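Local coordinates for protein hypoxanthine phosphoribosyltransferase (Leishmania donovani, PDB 7CMJ) that transfers the 5-phosphoribosyl group from phosphoribosyl pyrophosphate to hypoxanthine or guanine, yielding IMP or GMP in the purine salvage pathway, at residues L109-D114 and L142-A147. Residues are numbered along the deposited sequence; the frame is centred on the assembly and turned at random.
Sequences LLDVRD and LAKKPA. With PO4 (phosphate ion), chain J.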
ATOM      1  N   LEU A 109      -4.798  -2.695   0.208  1.00 32.30           N
ATOM      2  CA  LEU A 109      -3.862  -1.666   0.645  1.00 32.30           C
ATOM      3  C   LEU A 109      -2.678  -2.238   1.397  1.00 36.45           C
ATOM      4  O   LEU A 109      -1.629  -1.579   1.483  1.00 47.97           O
ATOM      5  CB  LEU A 109      -4.556  -0.627   1.537  1.00 28.39           C
ATOM      6  CG  LEU A 109      -5.888  -0.079   1.043  1.00 40.81           C
ATOM      7  CD1 LEU A 109      -6.374   1.006   1.985  1.00 41.41           C
ATOM      8  CD2 LEU A 109      -5.762   0.451  -0.378  1.00 40.46           C
ATOM      9  N   LEU A 110      -2.816  -3.444   1.939  1.00 29.73           N
ATOM     10  CA  LEU A 110      -1.706  -4.090   2.629  1.00 33.43           C
ATOM     11  C   LEU A 110      -1.832  -5.574   2.373  1.00 39.39           C
ATOM     12  O   LEU A 110      -2.836  -6.189   2.751  1.00 44.19           O
ATOM     13  CB  LEU A 110      -1.702  -3.799   4.124  1.00 36.01           C
ATOM     14  CG  LEU A 110      -0.561  -4.474   4.894  1.00 37.92           C
ATOM     15  CD1 LEU A 110       0.750  -3.836   4.472  1.00 26.84           C
ATOM     16  CD2 LEU A 110      -0.764  -4.332   6.409  1.00 30.77           C
ATOM     17  N   ASP A 111      -0.811  -6.124   1.736  1.00 34.63           N
ATOM     18  CA  ASP A 111      -0.679  -7.545   1.467  1.00 32.87           C
ATOM     19  C   ASP A 111       0.267  -8.162   2.499  1.00 37.68           C
ATOM     20  O   ASP A 111       0.964  -7.460   3.243  1.00 28.17           O
ATOM     21  CB  ASP A 111      -0.167  -7.742   0.038  1.00 40.61           C
ATOM     22  CG  ASP A 111      -0.382  -9.140  -0.486  1.00 45.39           C
ATOM     23  OD1 ASP A 111       0.097  -9.404  -1.611  1.00 53.81           O
ATOM     24  OD2 ASP A 111      -1.021  -9.969   0.202  1.00 51.18           O
ATOM     25  N   VAL A 112       0.285  -9.493   2.552  1.00 33.38           N
ATOM     26  CA  VAL A 112       1.063 -10.175   3.586  1.00 35.42           C
ATOM     27  C   VAL A 112       2.564  -9.947   3.374  1.00 32.91           C
ATOM     28  O   VAL A 112       3.042  -9.796   2.242  1.00 31.48           O
ATOM     29  CB  VAL A 112       0.721 -11.679   3.613  1.00 36.28           C
ATOM     30  CG1 VAL A 112      -0.699 -11.877   4.086  1.00 39.80           C
ATOM     31  CG2 VAL A 112       0.881 -12.280   2.236  1.00 29.37           C
ATOM     32  N   ARG A 113       3.320  -9.930   4.488  1.00 31.23           N
ATOM     33  CA  ARG A 113       4.772  -9.724   4.471  1.00 32.91           C
ATOM     34  C   ARG A 113       5.544 -11.005   4.157  1.00 41.63           C
ATOM     35  O   ARG A 113       6.625 -10.945   3.561  1.00 45.98           O
ATOM     36  CB  ARG A 113       5.226  -9.152   5.822  1.00 29.01           C
ATOM     37  CG  ARG A 113       6.736  -9.097   6.065  1.00 30.05           C
ATOM     38  CD  ARG A 113       7.071  -8.986   7.566  1.00 51.23           C
ATOM     39  NE  ARG A 113       6.745  -7.659   8.104  1.00 60.45           N
ATOM     40  CZ  ARG A 113       6.914  -7.275   9.371  1.00 55.66           C
ATOM     41  NH1 ARG A 113       7.414  -8.116  10.270  1.00 46.31           N
ATOM     42  NH2 ARG A 113       6.579  -6.036   9.735  1.00 54.52           N
ATOM     43  N   ASP A 114       5.034 -12.157   4.573  1.00 42.75           N
ATOM     44  CA  ASP A 114       5.632 -13.441   4.244  1.00 49.40           C
ATOM     45  C   ASP A 114       4.856 -14.089   3.109  1.00 49.53           C
ATOM     46  O   ASP A 114       3.625 -14.012   3.064  1.00 52.76           O
ATOM     47  CB  ASP A 114       5.632 -14.395   5.441  1.00 63.12           C
ATOM     48  CG  ASP A 114       6.493 -13.913   6.595  1.00 74.40           C
ATOM     49  OD1 ASP A 114       7.510 -13.226   6.355  1.00 79.31           O
ATOM     50  OD2 ASP A 114       6.141 -14.248   7.750  1.00 76.59           O
ATOM     51  N   LEU A 142      -6.117 -17.737  -2.280  1.00 43.45           N
ATOM     52  CA  LEU A 142      -5.887 -18.997  -2.967  1.00 41.07           C
ATOM     53  C   LEU A 142      -4.908 -18.844  -4.114  1.00 45.01           C
ATOM     54  O   LEU A 142      -4.300 -19.837  -4.528  1.00 47.00           O
ATOM     55  CB  LEU A 142      -7.209 -19.564  -3.478  1.00 38.72           C
ATOM     56  CG  LEU A 142      -7.955 -20.403  -2.442  1.00 44.85           C
ATOM     57  CD1 LEU A 142      -9.246 -20.901  -3.037  1.00 42.29           C
ATOM     58  CD2 LEU A 142      -7.103 -21.563  -1.967  1.00 38.68           C
ATOM     59  N   ALA A 143      -4.743 -17.624  -4.636  1.00 40.41           N
ATOM     60  CA  ALA A 143      -3.756 -17.388  -5.685  1.00 38.59           C
ATOM     61  C   ALA A 143      -2.340 -17.477  -5.149  1.00 43.28           C
ATOM     62  O   ALA A 143      -1.407 -17.707  -5.922  1.00 41.52           O
ATOM     63  CB  ALA A 143      -3.985 -16.025  -6.343  1.00 37.27           C
ATOM     64  N   LYS A 144      -2.156 -17.317  -3.842  1.00 41.40           N
ATOM     65  CA  LYS A 144      -0.847 -17.542  -3.254  1.00 41.36           C
ATOM     66  C   LYS A 144      -0.574 -19.024  -2.978  1.00 42.24           C
ATOM     67  O   LYS A 144       0.393 -19.336  -2.272  1.00 46.86           O
ATOM     68  CB  LYS A 144      -0.707 -16.702  -1.980  1.00 37.49           C
ATOM     69  CG  LYS A 144      -1.021 -15.231  -2.183  1.00 33.34           C
ATOM     70  CD  LYS A 144      -1.323 -14.502  -0.868  1.00 34.71           C
ATOM     71  CE  LYS A 144      -1.407 -12.975  -1.081  1.00 36.35           C
ATOM     72  NZ  LYS A 144      -0.110 -12.462  -1.626  1.00 43.09           N
ATOM     73  N   LYS A 145      -1.399 -19.914  -3.532  1.00 39.74           N
ATOM     74  CA  LYS A 145      -1.218 -21.362  -3.453  1.00 43.70           C
ATOM     75  C   LYS A 145      -0.902 -21.881  -2.046  1.00 41.25           C
ATOM     76  O   LYS A 145       0.090 -22.589  -1.849  1.00 45.32           O
ATOM     77  CB  LYS A 145      -0.148 -21.821  -4.435  1.00 41.42           C
ATOM     78  CG  LYS A 145      -0.528 -21.735  -5.913  1.00 46.60           C
ATOM     79  CD  LYS A 145      -2.022 -21.963  -6.148  1.00 60.23           C
ATOM     80  CE  LYS A 145      -2.370 -22.143  -7.635  1.00 70.58           C
ATOM     81  NZ  LYS A 145      -2.146 -23.530  -8.156  1.00 78.74           N
ATOM     82  N   PRO A 146      -1.729 -21.570  -1.054  1.00 37.91           N
ATOM     83  CA  PRO A 146      -1.468 -22.082   0.298  1.00 44.99           C
ATOM     84  C   PRO A 146      -1.722 -23.580   0.385  1.00 47.59           C
ATOM     85  O   PRO A 146      -2.430 -24.174  -0.434  1.00 53.80           O
ATOM     86  CB  PRO A 146      -2.459 -21.305   1.168  1.00 38.64           C
ATOM     87  CG  PRO A 146      -3.611 -21.068   0.271  1.00 36.23           C
ATOM     88  CD  PRO A 146      -3.019 -20.861  -1.123  1.00 38.15           C
ATOM     89  N   ALA A 147      -1.120 -24.193   1.403  1.00 45.61           N
ATOM     90  CA  ALA A 147      -1.341 -25.617   1.631  1.00 48.66           C
ATOM     91  C   ALA A 147      -2.779 -25.880   2.060  1.00 49.65           C
ATOM     92  O   ALA A 147      -3.396 -26.862   1.617  1.00 45.60           O
ATOM     93  CB  ALA A 147      -0.353 -26.152   2.670  1.00 42.39           C
TER
HETATM   94  P   PO4 J 304       7.923  -5.939  13.570  1.00 49.56           P
HETATM   95  O1  PO4 J 304       8.592  -4.679  13.080  1.00 59.27           O
HETATM   96  O2  PO4 J 304       6.694  -6.204  12.757  1.00 36.13           O
HETATM   97  O3  PO4 J 304       7.506  -5.693  14.995  1.00 60.71           O
HETATM   98  O4  PO4 J 304       8.861  -7.128  13.490  1.00 35.78           O
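Asp111 and Lys144 form a buried salt bridge, their side chains coming from opposite directions. Lys144 NZ donates to Asp111 OD1 at 3.1 Å, on the syn lone pair, and more weakly to Asp111 OD2 at 3.2 Å, so the ammonium group meets both carboxylate oxygens. Lys144 reaches this point on a chain extended at chi2 and chi3, then bent at chi4 (-60°). Within the loop, Val112 N binds Asp111 OD2 at 2.7 Å from above the carboxylate plane, 47° out of it, a further bond that probably helps to fix the carboxylate's rotation. Asp111 OD1 also accepts from Met108 N of the second subunit; Lys144 NZ is hydrogen-bonded to Tyr136 OH of that subunit and Lys144 packs on its Tyr96, placing the ion pair at a subunit interface of the tetramer.

In the phosphoribosyltransferase fold, the bridge joins the exit of strand 107-110, outermost in the chain's mixed sheet and paired through a classic beta bulge at Leu109 and Leu110 with Cys92, to the loop between helix 131-142 and strand 148-153, which begins with a type I turn from Leu142 to Lys145, closed by Lys145 N to Leu142 O at 3.1 Å.

Next along the loop, the Val112 CG2 methyl makes a van der Waals contact with the ammonium end of Lys144, tip to tip, 4.0 Å from NZ. The guanidinium of Arg113 meets a phosphate ion, probably from the crystallisation liquor: NH1 (3.2 Å) and NH2 (3.0 Å) both donate to phosphate O2, with the phosphorus in the guanidinium plane at its edge, and NH1 also forms a salt bridge with Glu188 of the third subunit.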